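Local coordinates for TRAP dicarboxylate transporter-DctP subunit (Desulfovibrio salexigens, PDB 4N6D), which probably binds a small solute, perhaps an organic acid, in the periplasm and delivers it to a TRAP-type membrane transporter, at residues Pro157-Leu161 with Ile290-Asp296. Numbering follows the deposited sequence.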
# COMPACT_ATOMS: atom_id res chain seq x y z
N PRO A 157 -13.71 -14.08 -17.25
CA PRO A 157 -12.60 -14.66 -16.46
C PRO A 157 -11.24 -14.55 -17.13
O PRO A 157 -11.11 -14.81 -18.33
CB PRO A 157 -12.97 -16.15 -16.36
CG PRO A 157 -14.38 -16.26 -16.80
CD PRO A 157 -14.73 -15.08 -17.60
N VAL A 158 -10.24 -14.14 -16.37
CA VAL A 158 -8.84 -14.23 -16.79
C VAL A 158 -8.25 -15.45 -16.08
O VAL A 158 -7.93 -15.39 -14.90
CB VAL A 158 -8.06 -12.95 -16.47
CG1 VAL A 158 -6.60 -13.14 -16.75
CG2 VAL A 158 -8.62 -11.79 -17.28
N ARG A 159 -8.14 -16.56 -16.80
CA ARG A 159 -7.64 -17.79 -16.21
C ARG A 159 -6.20 -18.08 -16.59
O ARG A 159 -5.53 -18.89 -15.94
CB ARG A 159 -8.53 -18.96 -16.61
CG ARG A 159 -9.99 -18.71 -16.29
CD ARG A 159 -10.81 -19.96 -16.44
NE ARG A 159 -12.21 -19.66 -16.17
CZ ARG A 159 -12.74 -19.60 -14.95
NH1 ARG A 159 -14.03 -19.33 -14.82
NH2 ARG A 159 -12.01 -19.83 -13.88
N ASN A 160 -5.71 -17.39 -17.61
CA ASN A 160 -4.33 -17.55 -18.04
C ASN A 160 -3.83 -16.31 -18.76
O ASN A 160 -4.57 -15.34 -18.95
CB ASN A 160 -4.20 -18.77 -18.95
CG ASN A 160 -5.13 -18.69 -20.15
OD1 ASN A 160 -5.23 -17.64 -20.80
ND2 ASN A 160 -5.83 -19.78 -20.44
N LEU A 161 -2.57 -16.33 -19.16
CA LEU A 161 -2.00 -15.15 -19.78
C LEU A 161 -2.58 -14.84 -21.14
O LEU A 161 -2.59 -13.68 -21.55
CB LEU A 161 -0.49 -15.31 -19.89
CG LEU A 161 0.24 -15.07 -18.59
CD1 LEU A 161 1.72 -15.33 -18.83
CD2 LEU A 161 0.03 -13.65 -18.06
N ILE A 290 -9.95 -16.69 -8.82
CA ILE A 290 -9.13 -17.44 -9.76
C ILE A 290 -7.64 -17.27 -9.47
O ILE A 290 -7.20 -16.19 -9.10
CB ILE A 290 -9.40 -16.94 -11.19
CG1 ILE A 290 -10.87 -17.15 -11.54
CG2 ILE A 290 -8.49 -17.68 -12.17
CD1 ILE A 290 -11.29 -16.47 -12.83
N LYS A 291 -6.88 -18.36 -9.61
CA LYS A 291 -5.42 -18.29 -9.60
C LYS A 291 -4.90 -18.78 -10.93
O LYS A 291 -5.39 -19.77 -11.47
CB LYS A 291 -4.83 -19.16 -8.49
CG LYS A 291 -5.10 -18.66 -7.08
CD LYS A 291 -4.49 -19.61 -6.04
CE LYS A 291 -4.69 -19.15 -4.60
NZ LYS A 291 -6.12 -19.08 -4.20
N MET A 292 -3.90 -18.09 -11.47
CA MET A 292 -3.24 -18.58 -12.68
C MET A 292 -2.26 -19.70 -12.35
O MET A 292 -1.88 -19.89 -11.19
CB MET A 292 -2.53 -17.43 -13.39
CG MET A 292 -3.50 -16.35 -13.92
SD MET A 292 -2.64 -15.30 -15.11
CE MET A 292 -2.78 -13.74 -14.29
N SER A 293 -1.85 -20.45 -13.37
CA SER A 293 -0.92 -21.55 -13.16
C SER A 293 0.43 -21.07 -12.69
O SER A 293 0.80 -19.92 -12.87
CB SER A 293 -0.71 -22.30 -14.47
OG SER A 293 -0.03 -21.47 -15.39
N ASP A 294 1.20 -21.97 -12.09
CA ASP A 294 2.53 -21.63 -11.65
C ASP A 294 3.37 -21.17 -12.84
O ASP A 294 4.18 -20.26 -12.72
CB ASP A 294 3.20 -22.85 -11.00
CG ASP A 294 2.58 -23.22 -9.66
OD1 ASP A 294 1.84 -22.40 -9.08
OD2 ASP A 294 2.85 -24.34 -9.17
N ALA A 295 3.19 -21.82 -13.99
CA ALA A 295 3.97 -21.44 -15.15
C ALA A 295 3.64 -20.02 -15.59
O ALA A 295 4.54 -19.26 -15.94
CB ALA A 295 3.75 -22.42 -16.28
N ASP A 296 2.37 -19.65 -15.55
CA ASP A 296 1.97 -18.29 -15.91
C ASP A 296 2.53 -17.29 -14.90
O ASP A 296 2.98 -16.19 -15.27
CB ASP A 296 0.44 -18.18 -15.98
CG ASP A 296 -0.14 -18.67 -17.31
OD1 ASP A 296 0.63 -19.07 -18.20
OD2 ASP A 296 -1.38 -18.62 -17.47
O HOH W 1 -6.58 -20.45 -13.91
O HOH W 2 -3.03 -19.99 -15.94
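D296, in the first turn of helix 294-317, reaches the loop at N160 and L161 through its carboxylate. Its CB lies 4.1 Å from L161 CG; the carboxyl carbon then passes the same branch point, the two side chains running alongside each other with opposite headings. Chi1 of -82° sets CG anti to the carbonyl carbon, beside the backbone N, which puts the carboxylate against L161; its two oxygens then do different work. OD1 lies against L161 CD1 at 3.9 Å, whereas OD2 accepts a hydrogen bond from L161 N at 3.1 Å. That N-H comes from above the carboxylate plane, 58° out of it, and the bond is bent. Water 2 gives OD2 a second donor (2.6 Å); the same water also donates to R159 O and accepts from S293 N, tying the loop to the residue that caps the helix. A short aspartate suits this place, since its acid group stays close to the backbone it grips.

At the other end, branched I290 packs against the loop. Its CG2 touches V158 O, while CD1 meets P157 CB at 3.9 Å and lies over one face of the R159 guanidinium, 3.6 Å from NH2. That flat, poorly hydrated face can rest on an aliphatic side chain while NH2 keeps its salt bridge with E288. M292, long, unbranched and bent at chi3, sets CG by R159 O and SD 4.0 Å from N160 C. S293 OG accepts from D296 N (3.0 Å) and may thereby fix where the aspartate side chain departs: a serine N-cap following edge strand 288-290, in a solute-binding protein of the periplasmic binding protein fold.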